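Local coordinates for sulfate permease family protein (Vibrio cholerae, PDB 4DGH) that is the STAS domain of a SulP-family membrane protein that probably transports anions such as sulfate, at residues T65-L70 against V98-V103; V84-A89 against K104-Q109; N110-F115 against L119-T124; R40-G43 against T48-I51. All blocks are in the same frame, centred on the assembly; numbering follows the deposited sequence.

Contact 1 (T65-L70 against V98-V103); sequences TGIQTL and VKAGIV
Ile67 and Ala100 meet through methyl groups. Ile67 CG2 lies 3.6 Å from Ala100 CB, and Ile67 CD1 lies 3.7 Å from the same atom. The alanine methyl therefore sits against both branches of the isoleucine. CG2 of Ile67 is anti to the backbone N, while CG1 runs beside that N (chi1 -75°) and carries CD1 onward to Ile102. There Ile67 CD1 comes 4.1 Å from Ile102 CG1. The two isoleucines cross at a slant. Ile102 uses its other branch on the next turn of helix 64-78, where its CG2 is 4.1 Å from Leu70 CD2. Ile102 is wedged between Ile67 and Leu70. No hydrogen bond links the segments; the side chains meet through apolar groups alone.

The second shell sets the two backbones. Gly101 leaves helix geometry with positive phi (86°) in a Schellman motif after helix 91-99. It is also the N-cap of helix 102-106, so one glycine turns the chain between Ala100 and Ile102. Leu97 packs on both Leu70 and Ile102, and Met62 lies against Ile67 and Leu70. On the far side of helix 64-78, Thr65 and Thr69 face the second subunit, whose Met42 and Val41 pack on them. Asp63 OD1 accepts bonds from Thr65 OG1 and Gly66 N near the helix start. Helix 64-78 packs on the Gly101 turn and the start of helix 102-106, on one side of the STAS domain's parallel sheet.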
loop_
_atom_site.group_PDB
_atom_site.type_symbol
_atom_site.label_atom_id
_atom_site.label_comp_id
_atom_site.label_asym_id
_atom_site.label_seq_id
_atom_site.Cartn_x
_atom_site.Cartn_y
_atom_site.Cartn_z
ATOM N N THR A 65 -10.289 -16.935 3.544
ATOM C CA THR A 65 -9.554 -15.949 4.294
ATOM C C THR A 65 -10.178 -14.549 4.118
ATOM O O THR A 65 -10.281 -13.773 5.101
ATOM C CB THR A 65 -7.993 -15.916 4.023
ATOM O OG1 THR A 65 -7.774 -15.452 2.714
ATOM C CG2 THR A 65 -7.355 -17.311 4.075
ATOM N N GLY A 66 -10.597 -14.198 2.901
ATOM C CA GLY A 66 -11.181 -12.869 2.722
ATOM C C GLY A 66 -12.609 -12.904 3.290
ATOM O O GLY A 66 -13.104 -11.916 3.765
ATOM N N ILE A 67 -13.299 -14.030 3.205
ATOM C CA ILE A 67 -14.646 -14.112 3.819
ATOM C C ILE A 67 -14.605 -13.851 5.307
ATOM O O ILE A 67 -15.407 -13.077 5.832
ATOM C CB ILE A 67 -15.292 -15.488 3.556
ATOM C CG1 ILE A 67 -15.724 -15.442 2.080
ATOM C CG2 ILE A 67 -16.481 -15.717 4.527
ATOM C CD1 ILE A 67 -16.995 -14.608 1.771
ATOM N N GLN A 68 -13.652 -14.466 5.995
ATOM C CA GLN A 68 -13.592 -14.289 7.442
ATOM C C GLN A 68 -13.119 -12.871 7.798
ATOM O O GLN A 68 -13.556 -12.302 8.786
ATOM C CB GLN A 68 -12.683 -15.333 8.073
ATOM C CG GLN A 68 -13.362 -16.702 8.087
ATOM C CD GLN A 68 -12.388 -17.820 8.425
ATOM O OE1 GLN A 68 -11.631 -18.270 7.546
ATOM N NE2 GLN A 68 -12.412 -18.308 9.674
ATOM N N THR A 69 -12.269 -12.294 6.965
ATOM C CA THR A 69 -11.881 -10.886 7.144
ATOM C C THR A 69 -13.056 -9.952 6.967
ATOM O O THR A 69 -13.243 -9.011 7.762
ATOM C CB THR A 69 -10.714 -10.582 6.183
ATOM O OG1 THR A 69 -9.664 -11.477 6.518
ATOM C CG2 THR A 69 -10.152 -9.174 6.357
ATOM N N LEU A 70 -13.830 -10.154 5.886
ATOM C CA LEU A 70 -14.989 -9.304 5.623
ATOM C C LEU A 70 -16.020 -9.464 6.753
ATOM O O LEU A 70 -16.654 -8.486 7.173
ATOM C CB LEU A 70 -15.620 -9.626 4.266
ATOM C CG LEU A 70 -16.887 -8.944 3.864
ATOM C CD1 LEU A 70 -16.683 -7.421 3.791
ATOM C CD2 LEU A 70 -17.365 -9.340 2.485
ATOM N N VAL A 98 -23.585 -15.227 -0.311
ATOM C CA VAL A 98 -24.789 -15.947 0.163
ATOM C C VAL A 98 -24.319 -17.225 0.892
ATOM O O VAL A 98 -24.561 -17.387 2.093
ATOM C CB VAL A 98 -25.720 -16.318 -1.003
ATOM C CG1 VAL A 98 -26.865 -17.274 -0.522
ATOM C CG2 VAL A 98 -26.320 -15.044 -1.607
ATOM N N LYS A 99 -23.536 -18.041 0.212
ATOM C CA LYS A 99 -23.116 -19.318 0.798
ATOM C C LYS A 99 -22.337 -19.161 2.103
ATOM O O LYS A 99 -22.456 -20.006 2.980
ATOM C CB LYS A 99 -22.259 -20.153 -0.182
ATOM C CG LYS A 99 -22.817 -20.311 -1.614
ATOM C CD LYS A 99 -22.162 -21.481 -2.390
ATOM C CE LYS A 99 -20.619 -21.580 -2.203
ATOM N NZ LYS A 99 -19.784 -20.697 -3.086
ATOM N N ALA A 100 -21.543 -18.091 2.230
ATOM C CA ALA A 100 -20.747 -17.860 3.410
ATOM C C ALA A 100 -21.456 -17.215 4.569
ATOM O O ALA A 100 -20.880 -17.160 5.666
ATOM C CB ALA A 100 -19.518 -17.045 3.054
ATOM N N GLY A 101 -22.705 -16.785 4.387
ATOM C CA GLY A 101 -23.420 -16.102 5.455
ATOM C C GLY A 101 -23.185 -14.583 5.544
ATOM O O GLY A 101 -23.582 -13.940 6.536
ATOM N N ILE A 102 -22.534 -13.988 4.549
ATOM C CA ILE A 102 -22.338 -12.511 4.610
ATOM C C ILE A 102 -23.690 -11.837 4.366
ATOM O O ILE A 102 -24.038 -10.830 5.002
ATOM C CB ILE A 102 -21.248 -12.005 3.645
ATOM C CG1 ILE A 102 -19.863 -12.637 3.999
ATOM C CG2 ILE A 102 -21.163 -10.480 3.675
ATOM C CD1 ILE A 102 -19.433 -12.362 5.433
ATOM N N VAL A 103 -24.478 -12.401 3.455
ATOM C CA VAL A 103 -25.773 -11.765 3.123
ATOM C C VAL A 103 -26.659 -11.810 4.367
ATOM O O VAL A 103 -27.268 -10.812 4.704
ATOM C CB VAL A 103 -26.442 -12.413 1.894
ATOM C CG1 VAL A 103 -27.902 -11.961 1.745
ATOM C CG2 VAL A 103 -25.629 -12.112 0.638
#

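Contact 2 (V84-A89 against K104-Q109); sequences VLISGA and KLVGEQ
Val106 is the residue of 104-109 that meets strand 83-87, and it stands on the last turn of helix 102-106. Val106 CB lies 3.6 Å from Val84 O, so the side chain packs against the carbonyl oxygen of Val84. Its CG1 branch, beside the backbone N (chi1 -62°), does most of the touching. Val106 CG1 is 4.1 Å from Val84 CG1 and 4.0 Å from Ile86 CD1. Val106 CG2 also reaches Ile86 CD1, at 4.1 Å, so Ile86 CD1 faces the notch between the two methyls of the valine. Both strand side chains cross Val106 at about a right angle. This is a helix packed on a parallel sheet, within the alternating strand-and-helix fold of the STAS domain.

A water joins the backbones. It accepts from Val84 N at 2.9 Å and gives a weak bond to Val106 O at 3.4 Å. Val106 O also receives Asn110 ND2, which ties the helix end to the chain beyond it. Gly107 then leaves the helix with positive phi (104°). Past it, Glu108 packs back on Val103, and a short 3-10 turn at Glu108 and Gln109 leads toward strand 111-112.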
loop_
_atom_site.group_PDB
_atom_site.type_symbol
_atom_site.label_atom_id
_atom_site.label_comp_id
_atom_site.label_asym_id
_atom_site.label_seq_id
_atom_site.Cartn_x
_atom_site.Cartn_y
_atom_site.Cartn_z
ATOM N N VAL A 84 -24.641 -1.591 7.469
ATOM C CA VAL A 84 -23.699 -1.836 6.416
ATOM C C VAL A 84 -24.463 -2.308 5.195
ATOM O O VAL A 84 -25.308 -3.259 5.320
ATOM C CB VAL A 84 -22.645 -2.853 6.824
ATOM C CG1 VAL A 84 -21.709 -3.192 5.628
ATOM C CG2 VAL A 84 -21.919 -2.419 8.110
ATOM N N LEU A 85 -24.327 -1.565 4.084
ATOM C CA LEU A 85 -24.817 -2.041 2.798
ATOM C C LEU A 85 -23.620 -2.566 1.976
ATOM O O LEU A 85 -22.516 -2.072 2.129
ATOM C CB LEU A 85 -25.487 -0.929 1.978
ATOM C CG LEU A 85 -26.871 -0.369 2.349
ATOM C CD1 LEU A 85 -27.265 -0.438 3.803
ATOM C CD2 LEU A 85 -27.214 0.950 1.679
ATOM N N ILE A 86 -23.888 -3.515 1.063
ATOM C CA ILE A 86 -22.869 -4.006 0.205
ATOM C C ILE A 86 -23.328 -3.761 -1.232
ATOM O O ILE A 86 -24.537 -4.004 -1.577
ATOM C CB ILE A 86 -22.723 -5.486 0.464
ATOM C CG1 ILE A 86 -22.046 -5.738 1.852
ATOM C CG2 ILE A 86 -21.990 -6.151 -0.703
ATOM C CD1 ILE A 86 -22.034 -7.246 2.138
ATOM N N SER A 87 -22.424 -3.301 -2.091
ATOM C CA SER A 87 -22.769 -3.153 -3.527
ATOM C C SER A 87 -21.691 -3.721 -4.414
ATOM O O SER A 87 -20.575 -3.808 -4.011
ATOM C CB SER A 87 -22.953 -1.677 -3.884
ATOM O OG SER A 87 -21.785 -0.872 -3.619
ATOM N N GLY A 88 -22.075 -4.062 -5.656
ATOM C CA GLY A 88 -21.137 -4.304 -6.724
ATOM C C GLY A 88 -20.471 -5.679 -6.763
ATOM O O GLY A 88 -19.556 -5.867 -7.561
ATOM N N ALA A 89 -20.905 -6.646 -5.935
ATOM C CA ALA A 89 -20.254 -7.995 -5.989
ATOM C C ALA A 89 -20.425 -8.563 -7.403
ATOM O O ALA A 89 -21.538 -8.507 -7.920
ATOM C CB ALA A 89 -20.842 -8.978 -4.970
ATOM N N LYS A 104 -26.684 -12.951 5.045
ATOM C CA LYS A 104 -27.368 -13.101 6.340
ATOM C C LYS A 104 -26.953 -12.009 7.251
ATOM O O LYS A 104 -27.795 -11.326 7.804
ATOM C CB LYS A 104 -27.039 -14.458 7.018
ATOM C CG LYS A 104 -27.672 -14.590 8.401
ATOM C CD LYS A 104 -26.969 -15.642 9.249
ATOM C CE LYS A 104 -27.672 -15.748 10.590
ATOM N NZ LYS A 104 -27.359 -17.067 11.183
ATOM N N LEU A 105 -25.640 -11.803 7.378
ATOM C CA LEU A 105 -25.136 -10.833 8.329
ATOM C C LEU A 105 -25.634 -9.441 8.061
ATOM O O LEU A 105 -25.997 -8.730 8.979
ATOM C CB LEU A 105 -23.620 -10.844 8.260
ATOM C CG LEU A 105 -22.796 -10.024 9.221
ATOM C CD1 LEU A 105 -23.347 -10.238 10.644
ATOM C CD2 LEU A 105 -21.327 -10.469 9.018
ATOM N N VAL A 106 -25.613 -9.001 6.812
ATOM C CA VAL A 106 -26.004 -7.634 6.617
ATOM C C VAL A 106 -27.483 -7.469 6.298
ATOM O O VAL A 106 -28.023 -6.369 6.431
ATOM C CB VAL A 106 -25.235 -6.899 5.499
ATOM C CG1 VAL A 106 -23.709 -6.795 5.781
ATOM C CG2 VAL A 106 -25.535 -7.546 4.193
ATOM N N GLY A 107 -28.131 -8.560 5.878
ATOM C CA GLY A 107 -29.558 -8.480 5.558
ATOM C C GLY A 107 -29.702 -8.465 4.029
ATOM O O GLY A 107 -29.037 -7.687 3.362
ATOM N N GLU A 108 -30.537 -9.358 3.447
ATOM C CA GLU A 108 -30.738 -9.396 1.949
ATOM C C GLU A 108 -31.106 -8.056 1.390
ATOM O O GLU A 108 -30.692 -7.726 0.269
ATOM C CB GLU A 108 -31.908 -10.336 1.501
ATOM C CG GLU A 108 -31.868 -11.601 2.297
ATOM C CD GLU A 108 -33.061 -12.547 2.135
ATOM O OE1 GLU A 108 -34.173 -12.103 1.707
ATOM O OE2 GLU A 108 -32.816 -13.763 2.492
ATOM N N GLN A 109 -31.900 -7.308 2.141
ATOM C CA GLN A 109 -32.443 -6.037 1.642
ATOM C C GLN A 109 -31.316 -4.938 1.531
ATOM O O GLN A 109 -31.515 -3.900 0.903
ATOM C CB GLN A 109 -33.614 -5.563 2.502
ATOM C CG GLN A 109 -33.224 -5.182 3.948
ATOM C CD GLN A 109 -33.139 -6.397 4.947
ATOM O OE1 GLN A 109 -32.911 -7.558 4.587
ATOM N NE2 GLN A 109 -33.381 -6.104 6.207
HETATM O O HOH W 1 -25.931 -4.167 8.001
#

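Contact 3 (N110-F115 against L119-T124); sequences NVYPVF and LSAALT
Tyr112 meets Ala121 through the far end of its ring. Tyr112 CZ is 3.6 Å from Ala121 CB, and CE1 is a little farther from that methyl at 3.9 Å. The hydroxyl OH of Tyr112 is modelled 3.0 Å from Ala121 CB, which is unusually short, and its exact value is doubtful. The methyl sits obliquely to the ring plane. Tyr112 CG lies beside the backbone N (chi1 -67°), and the ring plane is turned nearly perpendicular to the CA-CB-CG plane (chi2 -87°). This carries the hydroxyl end across from strand 111-112 to helix 115-128.

The second meeting lies within the first turn of that helix. Leu119 N donates to Phe115 O at 2.9 Å, with an N-H...O angle of 161°. This is the i to i+4 bond of an alpha-helix, and Val114 is the N-cap of helix 115-128. One turn apart, the two side chains lie on the same side of the helix and cross at a slant. Phe115 CG is anti to the backbone N, and so is Leu119 CG. Leu119 CB lies over one face of the Phe115 ring, offset toward the rim. Leu119 CD2 touches the ring at Phe115 CE2, 4.1 Å away. Arg55 makes a cation-pi contact with the same ring. Met5 of helix 3-11 packs on both side chains, Val23 on Phe115 and Leu21 on Leu119. The short edge strand 111-112, a short loop and the helix that folds back beside it form the C-terminal strand-helix unit of the STAS domain.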
loop_
_atom_site.group_PDB
_atom_site.type_symbol
_atom_site.label_atom_id
_atom_site.label_comp_id
_atom_site.label_asym_id
_atom_site.label_seq_id
_atom_site.Cartn_x
_atom_site.Cartn_y
_atom_site.Cartn_z
ATOM N N ASN A 110 -30.151 -5.223 2.120
ATOM C CA ASN A 110 -29.035 -4.279 2.141
ATOM C C ASN A 110 -27.925 -4.655 1.178
ATOM O O ASN A 110 -26.830 -4.087 1.265
ATOM C CB ASN A 110 -28.532 -4.228 3.584
ATOM C CG ASN A 110 -29.591 -3.641 4.497
ATOM O OD1 ASN A 110 -30.327 -2.716 4.122
ATOM N ND2 ASN A 110 -29.689 -4.189 5.701
ATOM N N VAL A 111 -28.192 -5.607 0.270
ATOM C CA VAL A 111 -27.209 -6.006 -0.734
ATOM C C VAL A 111 -27.701 -5.548 -2.152
ATOM O O VAL A 111 -28.848 -5.786 -2.501
ATOM C CB VAL A 111 -26.953 -7.548 -0.714
ATOM C CG1 VAL A 111 -25.867 -7.930 -1.767
ATOM C CG2 VAL A 111 -26.444 -7.969 0.654
ATOM N N TYR A 112 -26.870 -4.817 -2.873
ATOM C CA TYR A 112 -27.256 -4.151 -4.130
ATOM C C TYR A 112 -26.360 -4.580 -5.241
ATOM O O TYR A 112 -25.149 -4.632 -5.062
ATOM C CB TYR A 112 -27.191 -2.619 -3.951
ATOM C CG TYR A 112 -28.223 -2.102 -2.983
ATOM C CD1 TYR A 112 -29.504 -1.785 -3.428
ATOM C CD2 TYR A 112 -27.971 -2.062 -1.586
ATOM C CE1 TYR A 112 -30.494 -1.340 -2.581
ATOM C CE2 TYR A 112 -28.953 -1.586 -0.729
ATOM C CZ TYR A 112 -30.210 -1.249 -1.246
ATOM O OH TYR A 112 -31.210 -0.835 -0.397
ATOM N N PRO A 113 -26.934 -4.872 -6.432
ATOM C CA PRO A 113 -26.072 -5.218 -7.541
ATOM C C PRO A 113 -25.131 -4.086 -7.938
ATOM O O PRO A 113 -24.016 -4.385 -8.347
ATOM C CB PRO A 113 -27.067 -5.548 -8.700
ATOM C CG PRO A 113 -28.310 -5.927 -7.995
ATOM C CD PRO A 113 -28.375 -5.043 -6.747
ATOM N N VAL A 114 -25.501 -2.803 -7.805
ATOM C CA VAL A 114 -24.538 -1.735 -8.214
ATOM C C VAL A 114 -24.607 -0.591 -7.238
ATOM O O VAL A 114 -25.581 -0.412 -6.521
ATOM C CB VAL A 114 -24.796 -1.054 -9.627
ATOM C CG1 VAL A 114 -24.052 -1.752 -10.734
ATOM C CG2 VAL A 114 -26.262 -0.898 -9.939
ATOM N N PHE A 115 -23.550 0.178 -7.239
ATOM C CA PHE A 115 -23.324 1.138 -6.198
ATOM C C PHE A 115 -24.422 2.184 -6.247
ATOM O O PHE A 115 -24.871 2.584 -5.228
ATOM C CB PHE A 115 -21.951 1.754 -6.453
ATOM C CG PHE A 115 -21.675 2.929 -5.591
ATOM C CD1 PHE A 115 -21.646 2.794 -4.223
ATOM C CD2 PHE A 115 -21.520 4.156 -6.156
ATOM C CE1 PHE A 115 -21.391 3.881 -3.397
ATOM C CE2 PHE A 115 -21.296 5.282 -5.354
ATOM C CZ PHE A 115 -21.198 5.131 -3.972
ATOM N N LEU A 119 -26.450 3.688 -3.003
ATOM C CA LEU A 119 -26.320 5.107 -2.654
ATOM C C LEU A 119 -27.706 5.752 -2.624
ATOM O O LEU A 119 -28.051 6.462 -1.662
ATOM C CB LEU A 119 -25.386 5.844 -3.668
ATOM C CG LEU A 119 -25.327 7.425 -3.537
ATOM C CD1 LEU A 119 -24.752 7.669 -2.149
ATOM C CD2 LEU A 119 -24.346 7.969 -4.551
ATOM N N SER A 120 -28.497 5.503 -3.663
ATOM C CA SER A 120 -29.904 5.937 -3.706
ATOM C C SER A 120 -30.698 5.449 -2.468
ATOM O O SER A 120 -31.356 6.240 -1.718
ATOM C CB SER A 120 -30.529 5.472 -5.062
ATOM O OG SER A 120 -31.944 5.617 -4.957
ATOM N N ALA A 121 -30.616 4.151 -2.180
ATOM C CA ALA A 121 -31.298 3.640 -0.986
ATOM C C ALA A 121 -30.830 4.280 0.317
ATOM O O ALA A 121 -31.654 4.538 1.216
ATOM C CB ALA A 121 -31.201 2.145 -0.872
ATOM N N ALA A 122 -29.544 4.535 0.443
ATOM C CA ALA A 122 -29.030 5.087 1.706
ATOM C C ALA A 122 -29.495 6.526 1.867
ATOM O O ALA A 122 -29.921 6.970 2.978
ATOM C CB ALA A 122 -27.489 5.110 1.703
ATOM N N LEU A 123 -29.405 7.274 0.787
ATOM C CA LEU A 123 -29.774 8.722 0.861
ATOM C C LEU A 123 -31.269 8.815 1.163
ATOM O O LEU A 123 -31.707 9.689 1.935
ATOM C CB LEU A 123 -29.467 9.448 -0.425
ATOM C CG LEU A 123 -27.971 9.589 -0.817
ATOM C CD1 LEU A 123 -27.827 10.097 -2.270
ATOM C CD2 LEU A 123 -27.365 10.529 0.202
ATOM N N THR A 124 -32.054 7.895 0.622
ATOM C CA THR A 124 -33.492 7.861 0.927
ATOM C C THR A 124 -33.780 7.516 2.397
ATOM O O THR A 124 -34.659 8.137 3.029
ATOM C CB THR A 124 -34.172 6.807 0.047
ATOM O OG1 THR A 124 -34.105 7.255 -1.316
ATOM C CG2 THR A 124 -35.684 6.607 0.434
#

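Contact 4 (R40-G43 against T48-I51); sequences RVMG and TPQI
The turn that takes the chain from helix 32-44 to strand 51-55 is one of the helix-to-strand connections of the STAS domain, and in this contact it lies back against the helix. The residue at 42 is selenomethionine, called Met42 here, so its chain ends in SE and CE. The end of Met42 reaches the CG-CD side of the Pro49 ring. Met42 SE lies 3.7 Å from Pro49 CD. The terminal methyl follows, with Met42 CE at 3.9 Å from Pro49 CG and 4.1 Å from Pro49 CD. CG of Met42 is anti to the backbone N (chi1 -167°). The chain then bends at both following torsions (chi2 73°, chi3 90°), which brings the selenium and methyl round to the proline. The bend matters, because the first bond of this side chain does not aim at the turn.

Thr48 makes the other part of the contact. Its methyl CG2 is 3.8 Å from Met42 O, and Met42 SE is 4.3 Å from the same Thr48 CG2. With OG1 between the backbone N and the carbonyl carbon, CG2 is the branch placed against the helix.

Arg80 NH1 gives a weak hydrogen bond to Met42 O, and Ile82, just before strand 83-87, touches both Met42 and Thr48. Pro49 rests on Ala22 of strand 21-25, while Thr65 and Ile64 of the third subunit pack on Met42 and Pro49 respectively. The contact therefore sits between helix 32-44, the loop leading into strand 51-55, strand 21-25 and a subunit interface.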
loop_
_atom_site.group_PDB
_atom_site.type_symbol
_atom_site.label_atom_id
_atom_site.label_comp_id
_atom_site.label_asym_id
_atom_site.label_seq_id
_atom_site.Cartn_x
_atom_site.Cartn_y
_atom_site.Cartn_z
ATOM N N ARG A 40 -9.771 -0.263 12.190
ATOM C CA ARG A 40 -9.121 0.553 13.216
ATOM C C ARG A 40 -9.628 1.977 13.247
ATOM O O ARG A 40 -9.962 2.468 14.276
ATOM C CB ARG A 40 -7.584 0.431 13.108
ATOM C CG ARG A 40 -6.764 1.289 14.088
ATOM C CD ARG A 40 -5.264 0.878 14.146
ATOM N NE ARG A 40 -4.609 0.787 12.827
ATOM C CZ ARG A 40 -4.293 -0.369 12.217
ATOM N NH1 ARG A 40 -4.568 -1.543 12.827
ATOM N NH2 ARG A 40 -3.723 -0.357 10.996
ATOM N N VAL A 41 -9.803 2.607 12.107
ATOM C CA VAL A 41 -10.286 3.973 12.039
ATOM C C VAL A 41 -11.710 4.055 12.606
ATOM O O VAL A 41 -12.029 4.947 13.395
ATOM C CB VAL A 41 -10.386 4.422 10.569
ATOM C CG1 VAL A 41 -11.129 5.763 10.489
ATOM C CG2 VAL A 41 -9.004 4.566 9.937
HETATM N N MSE A 42 -12.552 3.126 12.189
HETATM C CA MSE A 42 -13.958 3.199 12.590
HETATM C C MSE A 42 -14.058 3.019 14.101
HETATM O O MSE A 42 -14.974 3.546 14.752
HETATM C CB MSE A 42 -14.737 2.097 11.844
HETATM C CG MSE A 42 -16.224 2.353 11.985
HETATM SE SE MSE A 42 -16.671 3.911 10.825
HETATM C CE MSE A 42 -17.168 3.294 9.027
ATOM N N GLY A 43 -13.169 2.217 14.649
ATOM C CA GLY A 43 -13.100 2.009 16.118
ATOM C C GLY A 43 -12.577 3.204 16.888
ATOM O O GLY A 43 -12.945 3.410 18.076
ATOM N N THR A 48 -19.420 8.185 14.393
ATOM C CA THR A 48 -19.594 7.198 13.327
ATOM C C THR A 48 -20.762 7.519 12.401
ATOM O O THR A 48 -21.755 8.139 12.782
ATOM C CB THR A 48 -19.651 5.742 13.879
ATOM O OG1 THR A 48 -20.711 5.628 14.847
ATOM C CG2 THR A 48 -18.288 5.348 14.550
ATOM N N PRO A 49 -20.666 7.060 11.123
ATOM C CA PRO A 49 -21.776 7.299 10.222
ATOM C C PRO A 49 -22.975 6.403 10.653
ATOM O O PRO A 49 -22.759 5.433 11.345
ATOM C CB PRO A 49 -21.207 6.823 8.836
ATOM C CG PRO A 49 -20.135 5.818 9.172
ATOM C CD PRO A 49 -19.635 6.150 10.589
ATOM N N GLN A 50 -24.201 6.766 10.257
ATOM C CA GLN A 50 -25.389 5.892 10.344
ATOM C C GLN A 50 -25.295 4.639 9.391
ATOM O O GLN A 50 -25.686 3.515 9.762
ATOM C CB GLN A 50 -26.691 6.740 10.106
ATOM C CG GLN A 50 -28.021 5.949 10.041
ATOM C CD GLN A 50 -29.268 6.728 9.554
ATOM O OE1 GLN A 50 -29.303 7.964 9.544
ATOM N NE2 GLN A 50 -30.273 6.003 9.108
ATOM N N ILE A 51 -24.821 4.865 8.165
ATOM C CA ILE A 51 -24.776 3.888 7.084
ATOM C C ILE A 51 -23.392 3.865 6.449
ATOM O O ILE A 51 -22.775 4.944 6.159
ATOM C CB ILE A 51 -25.832 4.178 5.981
ATOM C CG1 ILE A 51 -27.267 4.238 6.637
ATOM C CG2 ILE A 51 -25.759 3.144 4.833
ATOM C CD1 ILE A 51 -28.399 4.577 5.664
#

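From the N terminus, contact 4 comes first and closes the short turn between helix 32-44 and strand 51-55. Contact 1 opens next, on helix 64-78, and closes at the junction of helices 91-99 and 102-106. Contact 2 opens inside that span on strand 83-87 and closes beyond it, so contacts 1 and 2 cross. They share helix 102-106 and touch where Ile102 meets Ile86. Contact 3 follows in series and closes the turn from strand 111-112 into helix 115-128. Contacts 2 and 3 meet in the sheet, where Ile86 probably hydrogen-bonds Asn110 and Tyr112. Ile51 of contact 4 packs on Leu85 and Ala122, reaching contacts 2 and 3.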